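Local atomic coordinates of esterase (Xanthomonas oryzae pv. oryzae, PDB entry 3H2G), a protein that hydrolyses ester bonds as a cell wall-degrading esterase that a bacterial pathogen uses in its attack on rice. Residues A[82-87]-A[171-176]; A[200-205]-A[326-331]. All blocks are in the same frame, centred on the assembly; numbering follows the deposited sequence.

Contact 1. Residues A[82-87]-A[171-176]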
loop_
_atom_site.group_PDB
_atom_site.type_symbol
_atom_site.label_atom_id
_atom_site.label_comp_id
_atom_site.label_asym_id
_atom_site.label_seq_id
_atom_site.Cartn_x
_atom_site.Cartn_y
_atom_site.Cartn_z
ATOM N N LEU A 82 -9.263 -10.659 4.338
ATOM C CA LEU A 82 -8.267 -10.056 3.457
ATOM C C LEU A 82 -7.687 -8.765 4.028
ATOM O O LEU A 82 -8.410 -7.791 4.233
ATOM C CB LEU A 82 -8.892 -9.763 2.086
ATOM C CG LEU A 82 -8.008 -9.043 1.062
ATOM C CD1 LEU A 82 -6.835 -9.927 0.684
ATOM C CD2 LEU A 82 -8.835 -8.701 -0.174
ATOM N N GLY A 83 -6.381 -8.774 4.292
ATOM C CA GLY A 83 -5.713 -7.590 4.808
ATOM C C GLY A 83 -5.320 -6.758 3.604
ATOM O O GLY A 83 -4.772 -7.290 2.635
ATOM N N TRP A 84 -5.589 -5.458 3.662
ATOM C CA TRP A 84 -5.309 -4.565 2.545
ATOM C C TRP A 84 -4.354 -3.414 2.841
ATOM O O TRP A 84 -4.426 -2.783 3.898
ATOM C CB TRP A 84 -6.637 -3.994 2.022
ATOM C CG TRP A 84 -6.486 -2.936 0.968
ATOM C CD1 TRP A 84 -6.496 -1.576 1.151
ATOM C CD2 TRP A 84 -6.282 -3.150 -0.431
ATOM N NE1 TRP A 84 -6.310 -0.936 -0.053
ATOM C CE2 TRP A 84 -6.175 -1.879 -1.039
ATOM C CE3 TRP A 84 -6.177 -4.296 -1.232
ATOM C CZ2 TRP A 84 -5.968 -1.722 -2.415
ATOM C CZ3 TRP A 84 -5.972 -4.140 -2.600
ATOM C CH2 TRP A 84 -5.870 -2.860 -3.176
ATOM N N GLY A 85 -3.467 -3.142 1.888
ATOM C CA GLY A 85 -2.529 -2.042 2.025
ATOM C C GLY A 85 -2.915 -0.922 1.064
ATOM O O GLY A 85 -2.974 -1.136 -0.148
ATOM N N HIS A 86 -3.183 0.271 1.588
ATOM C CA HIS A 86 -3.568 1.393 0.733
ATOM C C HIS A 86 -2.356 2.075 0.099
ATOM O O HIS A 86 -1.228 1.917 0.567
ATOM C CB HIS A 86 -4.409 2.415 1.523
ATOM C CG HIS A 86 -3.625 3.266 2.475
ATOM N ND1 HIS A 86 -3.812 3.225 3.841
ATOM C CD2 HIS A 86 -2.704 4.234 2.254
ATOM C CE1 HIS A 86 -3.046 4.134 4.417
ATOM N NE2 HIS A 86 -2.364 4.760 3.477
ATOM N N PRO A 87 -2.573 2.842 -0.983
ATOM C CA PRO A 87 -1.496 3.550 -1.684
ATOM C C PRO A 87 -0.986 4.793 -0.953
ATOM O O PRO A 87 -1.491 5.158 0.106
ATOM C CB PRO A 87 -2.130 3.887 -3.031
ATOM C CG PRO A 87 -3.564 4.137 -2.659
ATOM C CD PRO A 87 -3.848 2.975 -1.714
ATOM N N MET A 171 -5.817 -13.742 3.709
ATOM C CA MET A 171 -5.224 -13.352 2.442
ATOM C C MET A 171 -4.708 -11.929 2.559
ATOM O O MET A 171 -5.077 -11.199 3.480
ATOM C CB MET A 171 -6.261 -13.433 1.324
ATOM C CG MET A 171 -6.811 -14.828 1.101
ATOM S SD MET A 171 -7.988 -14.832 -0.252
ATOM C CE MET A 171 -8.901 -16.349 0.088
ATOM N N LEU A 172 -3.851 -11.542 1.623
ATOM C CA LEU A 172 -3.280 -10.206 1.620
ATOM C C LEU A 172 -3.232 -9.627 0.217
ATOM O O LEU A 172 -3.059 -10.350 -0.761
ATOM C CB LEU A 172 -1.848 -10.238 2.166
ATOM C CG LEU A 172 -1.630 -10.621 3.629
ATOM C CD1 LEU A 172 -0.143 -10.850 3.882
ATOM C CD2 LEU A 172 -2.174 -9.516 4.527
ATOM N N SER A 173 -3.387 -8.312 0.133
ATOM C CA SER A 173 -3.294 -7.606 -1.135
ATOM C C SER A 173 -3.078 -6.131 -0.815
ATOM O O SER A 173 -3.175 -5.719 0.341
ATOM C CB SER A 173 -4.560 -7.794 -1.974
ATOM O OG SER A 173 -4.351 -7.309 -3.294
ATOM N N GLY A 174 -2.770 -5.346 -1.838
ATOM C CA GLY A 174 -2.532 -3.928 -1.649
ATOM C C GLY A 174 -2.078 -3.344 -2.970
ATOM O O GLY A 174 -1.564 -4.066 -3.827
ATOM N N TYR A 175 -2.259 -2.038 -3.131
ATOM C CA TYR A 175 -1.902 -1.349 -4.365
ATOM C C TYR A 175 -0.879 -0.235 -4.154
ATOM O O TYR A 175 -1.002 0.557 -3.218
ATOM C CB TYR A 175 -3.183 -0.783 -5.001
ATOM C CG TYR A 175 -2.976 0.417 -5.900
ATOM C CD1 TYR A 175 -2.324 0.295 -7.128
ATOM C CD2 TYR A 175 -3.407 1.683 -5.507
ATOM C CE1 TYR A 175 -2.102 1.407 -7.941
ATOM C CE2 TYR A 175 -3.188 2.801 -6.310
ATOM C CZ TYR A 175 -2.534 2.654 -7.524
ATOM O OH TYR A 175 -2.301 3.759 -8.311
ATOM N N SER A 176 0.127 -0.197 -5.031
ATOM C CA SER A 176 1.193 0.810 -5.009
ATOM C C SER A 176 2.043 0.685 -3.742
ATOM O O SER A 176 2.689 -0.344 -3.532
ATOM C CB SER A 176 0.581 2.213 -5.115
ATOM O OG SER A 176 1.552 3.161 -5.536
#
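Met-171 O takes two contacts from the neighbouring strand: Gly-83 N donates to it at 2.9 Å, nearly straight (167°), and the CA-H of Leu-82 approaches the same oxygen at 3.4 Å. The pattern repeats along this parallel pair. Gly-83 O accepts Ser-173 N, Ser-173 O accepts Gly-85 N, and Gly-85 O accepts Tyr-175 N.

The Trp-84 indole leaves its strand with CG anti to the backbone N (chi1 173°), which carries its six-membered ring across the partner strand. There Gly-174 CA sits over the face, 3.7 Å from the ring centroid, a CH-pi contact. Having no side chain, Gly-174 also lets its CA come within 3.2 Å of Gly-85 O. Ser-173 OG lies just beyond the rim of the indole, 3.6 Å from Trp-84 CZ3, where a small side chain suits the limited room; its buried polar end is satisfied by Ala-203 O on the next strand. Further along, CH2 of Trp-84 meets Tyr-175 CB, the two side chains running alongside each other.

At the loop end, Pro-87 crosses the Tyr-175 side chain at about a right angle, its CB 3.6 Å from CD2, while the same CB touches Ser-176 CB at 3.8 Å. Ser-176 has a positive phi (65°), and its OG is hydrogen-bonded to His-377 NE2. Sharp turn, a serine in a Gly-X-Ser-X-Gly pattern and histidine partner are all consistent with the nucleophile elbow of an alpha/beta hydrolase, with Ser-176 the probable attacking residue, just beyond the last backbone bond of the strand pair, Tyr-175 N to Gly-85 O.

Contact 2. Residues A[200-205]-A[326-331]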
loop_
_atom_site.group_PDB
_atom_site.type_symbol
_atom_site.label_atom_id
_atom_site.label_comp_id
_atom_site.label_asym_id
_atom_site.label_seq_id
_atom_site.Cartn_x
_atom_site.Cartn_y
_atom_site.Cartn_z
ATOM N N VAL A 200 -3.262 -18.009 2.976
ATOM C CA VAL A 200 -3.447 -18.894 1.830
ATOM C C VAL A 200 -3.265 -18.217 0.474
ATOM O O VAL A 200 -3.233 -18.890 -0.555
ATOM C CB VAL A 200 -4.842 -19.556 1.858
ATOM C CG1 VAL A 200 -4.983 -20.413 3.105
ATOM C CG2 VAL A 200 -5.930 -18.493 1.812
ATOM N N ALA A 201 -3.137 -16.894 0.470
ATOM C CA ALA A 201 -2.964 -16.161 -0.777
ATOM C C ALA A 201 -2.480 -14.738 -0.538
ATOM O O ALA A 201 -2.897 -14.078 0.412
ATOM C CB ALA A 201 -4.282 -16.127 -1.552
ATOM N N SER A 202 -1.599 -14.277 -1.417
ATOM C CA SER A 202 -1.061 -12.925 -1.338
ATOM C C SER A 202 -1.028 -12.383 -2.760
ATOM O O SER A 202 -0.526 -13.048 -3.665
ATOM C CB SER A 202 0.356 -12.941 -0.762
ATOM O OG SER A 202 0.885 -11.628 -0.694
ATOM N N ALA A 203 -1.567 -11.184 -2.959
ATOM C CA ALA A 203 -1.586 -10.586 -4.291
ATOM C C ALA A 203 -1.181 -9.113 -4.289
ATOM O O ALA A 203 -2.029 -8.225 -4.427
ATOM C CB ALA A 203 -2.980 -10.747 -4.922
ATOM N N PRO A 204 0.122 -8.832 -4.123
ATOM C CA PRO A 204 0.607 -7.444 -4.116
ATOM C C PRO A 204 0.371 -6.840 -5.498
ATOM O O PRO A 204 0.587 -7.507 -6.513
ATOM C CB PRO A 204 2.099 -7.595 -3.816
ATOM C CG PRO A 204 2.177 -8.890 -3.058
ATOM C CD PRO A 204 1.213 -9.771 -3.810
ATOM N N ILE A 205 -0.057 -5.583 -5.537
ATOM C CA ILE A 205 -0.333 -4.910 -6.801
ATOM C C ILE A 205 0.544 -3.679 -7.046
ATOM O O ILE A 205 0.582 -2.759 -6.234
ATOM C CB ILE A 205 -1.815 -4.466 -6.864
ATOM C CG1 ILE A 205 -2.730 -5.682 -6.702
ATOM C CG2 ILE A 205 -2.098 -3.746 -8.181
ATOM C CD1 ILE A 205 -4.193 -5.316 -6.467
ATOM N N THR A 326 3.713 -18.730 0.648
ATOM C CA THR A 326 2.300 -18.601 0.300
ATOM C C THR A 326 2.073 -18.418 -1.199
ATOM O O THR A 326 2.844 -17.728 -1.868
ATOM C CB THR A 326 1.680 -17.374 1.009
ATOM O OG1 THR A 326 1.854 -17.499 2.424
ATOM C CG2 THR A 326 0.190 -17.257 0.691
ATOM N N PRO A 327 1.020 -19.051 -1.753
ATOM C CA PRO A 327 0.768 -18.876 -3.186
ATOM C C PRO A 327 0.644 -17.367 -3.397
ATOM O O PRO A 327 -0.170 -16.707 -2.746
ATOM C CB PRO A 327 -0.551 -19.607 -3.389
ATOM C CG PRO A 327 -0.418 -20.765 -2.441
ATOM C CD PRO A 327 0.146 -20.095 -1.189
ATOM N N THR A 328 1.455 -16.825 -4.294
ATOM C CA THR A 328 1.461 -15.387 -4.521
ATOM C C THR A 328 1.319 -15.011 -5.987
ATOM O O THR A 328 1.834 -15.697 -6.868
ATOM C CB THR A 328 2.775 -14.783 -3.978
ATOM O OG1 THR A 328 2.958 -15.198 -2.620
ATOM C CG2 THR A 328 2.746 -13.261 -4.032
ATOM N N LEU A 329 0.612 -13.915 -6.237
ATOM C CA LEU A 329 0.415 -13.425 -7.591
ATOM C C LEU A 329 0.697 -11.930 -7.632
ATOM O O LEU A 329 -0.052 -11.129 -7.074
ATOM C CB LEU A 329 -1.019 -13.690 -8.064
ATOM C CG LEU A 329 -1.345 -13.217 -9.489
ATOM C CD1 LEU A 329 -0.350 -13.822 -10.480
ATOM C CD2 LEU A 329 -2.770 -13.619 -9.845
ATOM N N LEU A 330 1.797 -11.561 -8.277
ATOM C CA LEU A 330 2.165 -10.157 -8.398
ATOM C C LEU A 330 1.480 -9.610 -9.641
ATOM O O LEU A 330 1.612 -10.173 -10.726
ATOM C CB LEU A 330 3.684 -10.022 -8.524
ATOM C CG LEU A 330 4.519 -10.679 -7.421
ATOM C CD1 LEU A 330 5.993 -10.409 -7.674
ATOM C CD2 LEU A 330 4.108 -10.135 -6.060
ATOM N N CYS A 331 0.737 -8.523 -9.485
ATOM C CA CYS A 331 0.034 -7.934 -10.615
ATOM C C CYS A 331 0.527 -6.521 -10.871
ATOM O O CYS A 331 0.912 -5.802 -9.949
ATOM C CB CYS A 331 -1.473 -7.921 -10.345
ATOM S SG CYS A 331 -2.542 -7.441 -11.748
#
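Thr-328 spreads its branches over the backbone and side chains of strand 200-205. Its CB lies 3.7 Å from Ser-202 O. From there OG1, 3.9 Å from Ser-202 CB, turns back and donates to Thr-326 O at 2.6 Å, coming from above the carbonyl plane, while the amide of Gln-186 supplies a second partner. With OG1 beside the backbone N (chi1 -52°), the methyl CG2 is anti to it and packs 3.3 Å from Ser-202 O and 3.8 Å from Pro-204 CD. A threonine suits the place because it offers both a hydroxyl and a methyl. Ser-202 OG bonds to the other end of the Gln-186 amide, so one helix side chain joins both strands.

The parallel backbones bond through Ser-202 N to Pro-327 O, Leu-329 N to Ser-202 O and Cys-331 N to Pro-204 O. Pro-204 has no N-H for Leu-329 O, and that buried oxygen has no hydrogen-bond donor; from the partner strand it receives a weak CA-H contact from Ala-203 CA, at 3.2 Å. The proline ring is used for packing, its CD 3.7 Å from Leu-330 CD2. Just before strand 328-332, the Thr-326 methyl CG2 lies 3.4 Å from Ala-201 N, a buried N-H that has no hydrogen-bond partner.

Cys-331 is tied by a disulfide to Cys-384 in helix 376-396. Adjacent parallel strands sandwiched between helices in this way are typical of the central sheet of the alpha/beta hydrolase fold.

In the fold
From the N terminus, the chain lays down strand 79-85, passes through strand 119-123 and helix 141-162, and returns in strand 169-175, where contact 1 closes the excursion. After helix 177-192 it enters strand 198-205, beside the strand just made. A long connection, nearly half helix and without strands, follows before strand 328-332 pairs with the other side of strand 198-205 and closes contact 2. The two closures are thus in series, neither nested nor crossed. Their centres lie 10 Å apart, and they meet through strands 169-175 and 198-205, where Gly-174 O probably bonds to Ile-205 N. Together they bind four consecutive parallel strands of the central sheet, from strand 79-85 to strand 328-332, next to the outermost strand 359-363.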